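Local coordinates for protein retinol dehydratase (PDB 1FMJ) that dehydrates retinol, which it binds together with adenosine-3',5'-diphosphate, and has the fold of the sulfotransferase family, at residues D212-F217 against E325-Q330; K232-K237 against P241-L246. All blocks are in the same frame, centred on the assembly; numbering follows the deposited sequence.

Overall arrangement
Followed from the N terminus, the chain runs through the small antiparallel sheet and four of the five strands of the parallel sheet before it reaches helix 210-218, where interaction 1 begins. Helix 227-235 comes next. After a short turn the chain enters strand 243-247, and interaction 2 closes this small loop between 232-237 and 241-246. Interaction 1 is completed much later, when helix 325-338 comes back to lie beside helix 210-218 and closes a loop of more than a hundred residues. Interaction 2 is therefore nested within interaction 1. Their centres are about 28 Å apart and they do not touch: one joins helix to helix, the other fits a helix end onto the edge strand of the central sheet.

Interaction 1 of 2, residues D212-F217 against E325-Q330; sequences DFWEMF and EEMTKQ
Trp-214 and Gln-330 join two nearly parallel helices near the periphery of the sulfotransferase fold, 210-218 and the later 325-338, in a sparse contact made by a few long side chains. The segment axes stay 12.0 Å apart, inclined by 13°, so large residues are needed to span the gap. Gln-330 suits this place: its CG lies anti to the backbone N (chi1 177°) and the chain runs on extended, carrying the amide to the edge of the indole. There NE1 of Trp-214 donates to OE1 of Gln-330 at 2.5 Å, a very short distance whose exact value is doubtful. The N-H...O angle of 141° shows a bent bond, and the amide is steeply tilted against the ring. Beside this polar link the flexible thioether of Met-327 fills space, its CE lying 4.1 Å from CB of Trp-214. Glu-215, bent at chi2, crosses the Gln-330 side chain at about a right angle; its OE1 is 3.7 Å from NE2 of Gln-330, a contact rather than a bond. Were Gln-330 shortened to an alanine, the indole N-H would probably lose this acceptor and a gap would open between the helices. Close by, OE2 of Glu-215 and OE2 of Glu-326 stand 4.8 Å apart, and the salt bridge of Glu-326 with Lys-211 probably eases their mutual repulsion. The indole also stacks with His-218, and Trp-214 and Phe-217 each touch both helix 187-200 and helix 325-338, so one side of helix 210-218 packs against both.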
loop_
_atom_site.group_PDB
_atom_site.type_symbol
_atom_site.label_atom_id
_atom_site.label_comp_id
_atom_site.label_asym_id
_atom_site.label_seq_id
_atom_site.Cartn_x
_atom_site.Cartn_y
_atom_site.Cartn_z
ATOM N N ASP A 212 -3.488 -20.200 4.270
ATOM C CA ASP A 212 -3.851 -20.200 2.854
ATOM C C ASP A 212 -3.436 -18.850 2.278
ATOM O O ASP A 212 -3.040 -18.743 1.119
ATOM C CB ASP A 212 -5.358 -20.352 2.645
ATOM C CG ASP A 212 -5.893 -21.668 3.140
ATOM O OD1 ASP A 212 -5.181 -22.683 3.019
ATOM O OD2 ASP A 212 -7.042 -21.681 3.634
ATOM N N PHE A 213 -3.547 -17.813 3.096
ATOM C CA PHE A 213 -3.178 -16.480 2.652
ATOM C C PHE A 213 -1.662 -16.441 2.458
ATOM O O PHE A 213 -1.168 -15.863 1.489
ATOM C CB PHE A 213 -3.608 -15.428 3.676
ATOM C CG PHE A 213 -3.377 -14.015 3.218
ATOM C CD1 PHE A 213 -4.275 -13.396 2.350
ATOM C CD2 PHE A 213 -2.233 -13.324 3.598
ATOM C CE1 PHE A 213 -4.031 -12.107 1.867
ATOM C CE2 PHE A 213 -1.982 -12.032 3.117
ATOM C CZ PHE A 213 -2.884 -11.427 2.252
ATOM N N TRP A 214 -0.934 -17.071 3.380
ATOM C CA TRP A 214 0.527 -17.118 3.316
ATOM C C TRP A 214 1.042 -17.874 2.098
ATOM O O TRP A 214 2.039 -17.477 1.494
ATOM C CB TRP A 214 1.096 -17.751 4.584
ATOM C CG TRP A 214 2.537 -18.179 4.444
ATOM C CD1 TRP A 214 3.006 -19.459 4.354
ATOM C CD2 TRP A 214 3.685 -17.327 4.379
ATOM N NE1 TRP A 214 4.375 -19.457 4.241
ATOM C CE2 TRP A 214 4.818 -18.160 4.255
ATOM C CE3 TRP A 214 3.866 -15.934 4.414
ATOM C CZ2 TRP A 214 6.119 -17.651 4.168
ATOM C CZ3 TRP A 214 5.156 -15.428 4.326
ATOM C CH2 TRP A 214 6.268 -16.286 4.204
ATOM N N GLU A 215 0.383 -18.972 1.750
ATOM C CA GLU A 215 0.786 -19.752 0.583
ATOM C C GLU A 215 0.732 -18.856 -0.650
ATOM O O GLU A 215 1.654 -18.821 -1.461
ATOM C CB GLU A 215 -0.160 -20.933 0.362
ATOM C CG GLU A 215 -0.108 -22.024 1.426
ATOM C CD GLU A 215 1.264 -22.669 1.538
ATOM O OE1 GLU A 215 1.978 -22.728 0.509
ATOM O OE2 GLU A 215 1.615 -23.127 2.654
ATOM N N MET A 216 -0.376 -18.137 -0.771
ATOM C CA MET A 216 -0.621 -17.240 -1.888
ATOM C C MET A 216 0.377 -16.097 -1.898
ATOM O O MET A 216 1.033 -15.837 -2.912
ATOM C CB MET A 216 -2.057 -16.708 -1.789
ATOM C CG MET A 216 -2.438 -15.607 -2.772
ATOM S SD MET A 216 -4.244 -15.302 -2.769
ATOM C CE MET A 216 -4.598 -15.210 -0.982
ATOM N N PHE A 217 0.508 -15.431 -0.755
ATOM C CA PHE A 217 1.414 -14.299 -0.630
ATOM C C PHE A 217 2.890 -14.579 -0.909
ATOM O O PHE A 217 3.535 -13.791 -1.596
ATOM C CB PHE A 217 1.297 -13.680 0.758
ATOM C CG PHE A 217 2.234 -12.537 0.984
ATOM C CD1 PHE A 217 1.925 -11.262 0.517
ATOM C CD2 PHE A 217 3.423 -12.725 1.669
ATOM C CE1 PHE A 217 2.789 -10.193 0.735
ATOM C CE2 PHE A 217 4.297 -11.655 1.893
ATOM C CZ PHE A 217 3.975 -10.392 1.423
ATOM N N GLU A 325 5.576 -24.084 13.210
ATOM C CA GLU A 325 6.937 -24.514 12.938
ATOM C C GLU A 325 7.223 -24.604 11.436
ATOM O O GLU A 325 8.183 -24.003 10.946
ATOM C CB GLU A 325 7.229 -25.856 13.632
ATOM C CG GLU A 325 6.018 -26.612 14.210
ATOM C CD GLU A 325 5.270 -25.866 15.331
ATOM O OE1 GLU A 325 5.904 -25.373 16.300
ATOM O OE2 GLU A 325 4.032 -25.794 15.247
ATOM N N GLU A 326 6.384 -25.336 10.707
ATOM C CA GLU A 326 6.547 -25.499 9.264
ATOM C C GLU A 326 6.568 -24.172 8.512
ATOM O O GLU A 326 7.484 -23.904 7.736
ATOM C CB GLU A 326 5.422 -26.362 8.695
ATOM C CG GLU A 326 5.374 -26.357 7.174
ATOM C CD GLU A 326 4.061 -26.888 6.623
ATOM O OE1 GLU A 326 3.777 -28.096 6.817
ATOM O OE2 GLU A 326 3.313 -26.094 6.000
ATOM N N MET A 327 5.544 -23.352 8.725
ATOM C CA MET A 327 5.452 -22.053 8.070
ATOM C C MET A 327 6.693 -21.220 8.353
ATOM O O MET A 327 7.233 -20.573 7.456
ATOM C CB MET A 327 4.209 -21.303 8.555
ATOM C CG MET A 327 2.918 -21.837 7.990
ATOM S SD MET A 327 1.472 -21.268 8.907
ATOM C CE MET A 327 1.256 -19.617 8.282
ATOM N N THR A 328 7.134 -21.236 9.605
ATOM C CA THR A 328 8.315 -20.487 10.003
ATOM C C THR A 328 9.510 -20.918 9.157
ATOM O O THR A 328 10.220 -20.081 8.605
ATOM C CB THR A 328 8.622 -20.700 11.502
ATOM O OG1 THR A 328 7.559 -20.141 12.291
ATOM C CG2 THR A 328 9.937 -20.031 11.883
ATOM N N LYS A 329 9.720 -22.227 9.051
ATOM C CA LYS A 329 10.820 -22.762 8.256
ATOM C C LYS A 329 10.648 -22.377 6.793
ATOM O O LYS A 329 11.593 -21.943 6.131
ATOM C CB LYS A 329 10.874 -24.291 8.373
ATOM C CG LYS A 329 11.198 -24.806 9.769
ATOM C CD LYS A 329 12.595 -24.409 10.205
ATOM C CE LYS A 329 12.938 -25.018 11.558
ATOM N NZ LYS A 329 14.356 -24.750 11.942
ATOM N N GLN A 330 9.432 -22.547 6.289
ATOM C CA GLN A 330 9.134 -22.213 4.904
ATOM C C GLN A 330 9.471 -20.752 4.617
ATOM O O GLN A 330 10.023 -20.423 3.568
ATOM C CB GLN A 330 7.654 -22.466 4.615
ATOM C CG GLN A 330 7.223 -22.077 3.207
ATOM C CD GLN A 330 5.746 -22.308 2.969
ATOM O OE1 GLN A 330 4.904 -21.821 3.722
ATOM N NE2 GLN A 330 5.422 -23.050 1.914
#

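Interaction 2 of 2, residues K232-K237 against P241-L246; sequences KEAWAK and PNMLFL
With CG anti to the backbone N in both Trp-235 (chi1 -178°) and Phe-245 (chi1 -162°), the two rings are thrown into a T-shaped stack. The indole supplies the edge and the phenyl ring the face: CE3 of Trp-235 sits over the ring's centre, 3.5 Å from CE2 of Phe-245, with the planes at 77°. Phenylalanine fits here because its rim is used as well: CE1 lies 3.8 Å from CB of Ala-234, a methyl small enough to let the helix settle close to the strand. Further along, Met-243 bends twice beyond CG, so that its CE comes 4.0 Å from CB of Ala-234, while its CG lies 3.5 Å from the carbonyl O of Lys-237. At the polar end of the indole, NE1 of Trp-235 is hydrogen-bonded to OD1 of Asp-343, outside the two segments. Strand 243-247 lies at one edge of the parallel sheet, next to strand 179-184, and helix 227-235 leads into it as the last helix of a beta-alpha-beta crossover. Tyr-182 meets both Phe-245 and Met-243 from strand 179-184, whereas Leu-244 and Leu-246 point away to pack on helix 255-265, leaving the edge strand between two helices.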
loop_
_atom_site.group_PDB
_atom_site.type_symbol
_atom_site.label_atom_id
_atom_site.label_comp_id
_atom_site.label_asym_id
_atom_site.label_seq_id
_atom_site.Cartn_x
_atom_site.Cartn_y
_atom_site.Cartn_z
ATOM N N LYS A 232 13.070 -5.051 -4.102
ATOM C CA LYS A 232 14.362 -4.933 -4.769
ATOM C C LYS A 232 14.450 -3.762 -5.748
ATOM O O LYS A 232 15.479 -3.105 -5.834
ATOM C CB LYS A 232 14.718 -6.250 -5.469
ATOM C CG LYS A 232 14.966 -7.379 -4.480
ATOM C CD LYS A 232 15.584 -8.593 -5.132
ATOM C CE LYS A 232 15.948 -9.619 -4.079
ATOM N NZ LYS A 232 16.708 -10.739 -4.668
ATOM N N GLU A 233 13.372 -3.496 -6.472
ATOM C CA GLU A 233 13.367 -2.391 -7.425
ATOM C C GLU A 233 13.616 -1.053 -6.751
ATOM O O GLU A 233 14.284 -0.184 -7.306
ATOM C CB GLU A 233 12.040 -2.333 -8.169
ATOM C CG GLU A 233 11.948 -3.277 -9.344
ATOM C CD GLU A 233 10.703 -3.024 -10.163
ATOM O OE1 GLU A 233 10.278 -1.852 -10.218
ATOM O OE2 GLU A 233 10.154 -3.985 -10.756
ATOM N N ALA A 234 13.071 -0.884 -5.550
ATOM C CA ALA A 234 13.251 0.361 -4.815
ATOM C C ALA A 234 14.610 0.352 -4.148
ATOM O O ALA A 234 15.288 1.376 -4.082
ATOM C CB ALA A 234 12.165 0.517 -3.765
ATOM N N TRP A 235 14.998 -0.817 -3.653
ATOM C CA TRP A 235 16.276 -0.982 -2.983
ATOM C C TRP A 235 17.433 -0.658 -3.926
ATOM O O TRP A 235 18.449 -0.120 -3.501
ATOM C CB TRP A 235 16.408 -2.412 -2.464
ATOM C CG TRP A 235 17.684 -2.675 -1.711
ATOM C CD1 TRP A 235 18.753 -3.403 -2.143
ATOM C CD2 TRP A 235 18.017 -2.216 -0.394
ATOM N NE1 TRP A 235 19.728 -3.433 -1.177
ATOM C CE2 TRP A 235 19.305 -2.712 -0.093
ATOM C CE3 TRP A 235 17.354 -1.436 0.559
ATOM C CZ2 TRP A 235 19.944 -2.455 1.122
ATOM C CZ3 TRP A 235 17.993 -1.178 1.774
ATOM C CH2 TRP A 235 19.273 -1.686 2.042
ATOM N N ALA A 236 17.263 -0.982 -5.203
ATOM C CA ALA A 236 18.294 -0.721 -6.204
ATOM C C ALA A 236 18.440 0.778 -6.479
ATOM O O ALA A 236 19.496 1.232 -6.914
ATOM C CB ALA A 236 17.965 -1.463 -7.500
ATOM N N LYS A 237 17.380 1.539 -6.214
ATOM C CA LYS A 237 17.383 2.985 -6.437
ATOM C C LYS A 237 17.594 3.819 -5.177
ATOM O O LYS A 237 17.523 5.045 -5.237
ATOM C CB LYS A 237 16.065 3.420 -7.073
ATOM C CG LYS A 237 15.898 3.071 -8.530
ATOM C CD LYS A 237 16.593 4.085 -9.406
ATOM C CE LYS A 237 16.172 3.939 -10.855
ATOM N NZ LYS A 237 16.668 5.098 -11.662
ATOM N N PRO A 241 19.385 10.612 -4.897
ATOM C CA PRO A 241 19.060 11.679 -3.947
ATOM C C PRO A 241 17.561 11.916 -3.762
ATOM O O PRO A 241 17.154 12.481 -2.755
ATOM C CB PRO A 241 19.756 12.901 -4.547
ATOM C CG PRO A 241 20.935 12.303 -5.231
ATOM C CD PRO A 241 20.335 11.094 -5.914
ATOM N N ASN A 242 16.751 11.493 -4.728
ATOM C CA ASN A 242 15.302 11.687 -4.649
ATOM C C ASN A 242 14.545 10.471 -4.133
ATOM O O ASN A 242 13.315 10.398 -4.233
ATOM C CB ASN A 242 14.741 12.104 -6.013
ATOM C CG ASN A 242 14.995 13.568 -6.317
ATOM O OD1 ASN A 242 15.333 14.345 -5.427
ATOM N ND2 ASN A 242 14.811 13.956 -7.569
ATOM N N MET A 243 15.289 9.524 -3.570
ATOM C CA MET A 243 14.702 8.310 -3.017
ATOM C C MET A 243 15.129 8.120 -1.570
ATOM O O MET A 243 16.306 8.256 -1.241
ATOM C CB MET A 243 15.120 7.084 -3.830
ATOM C CG MET A 243 14.827 5.744 -3.142
ATOM S SD MET A 243 13.059 5.383 -2.916
ATOM C CE MET A 243 12.740 4.436 -4.370
ATOM N N LEU A 244 14.161 7.809 -0.713
ATOM C CA LEU A 244 14.433 7.568 0.696
ATOM C C LEU A 244 13.826 6.223 1.070
ATOM O O LEU A 244 12.611 6.110 1.247
ATOM C CB LEU A 244 13.830 8.676 1.571
ATOM C CG LEU A 244 13.936 8.438 3.085
ATOM C CD1 LEU A 244 15.397 8.389 3.492
ATOM C CD2 LEU A 244 13.213 9.537 3.850
ATOM N N PHE A 245 14.675 5.206 1.164
ATOM C CA PHE A 245 14.239 3.861 1.525
ATOM C C PHE A 245 14.259 3.758 3.047
ATOM O O PHE A 245 15.281 4.031 3.672
ATOM C CB PHE A 245 15.207 2.826 0.940
ATOM C CG PHE A 245 14.654 1.429 0.872
ATOM C CD1 PHE A 245 14.162 0.924 -0.328
ATOM C CD2 PHE A 245 14.673 0.599 1.992
ATOM C CE1 PHE A 245 13.704 -0.384 -0.423
ATOM C CE2 PHE A 245 14.215 -0.715 1.912
ATOM C CZ PHE A 245 13.731 -1.211 0.699
ATOM N N LEU A 246 13.133 3.370 3.641
ATOM C CA LEU A 246 13.050 3.235 5.085
ATOM C C LEU A 246 12.430 1.898 5.457
ATOM O O LEU A 246 11.747 1.269 4.648
ATOM C CB LEU A 246 12.203 4.363 5.683
ATOM C CG LEU A 246 12.634 5.808 5.432
ATOM C CD1 LEU A 246 11.629 6.748 6.073
ATOM C CD2 LEU A 246 14.043 6.037 6.007
#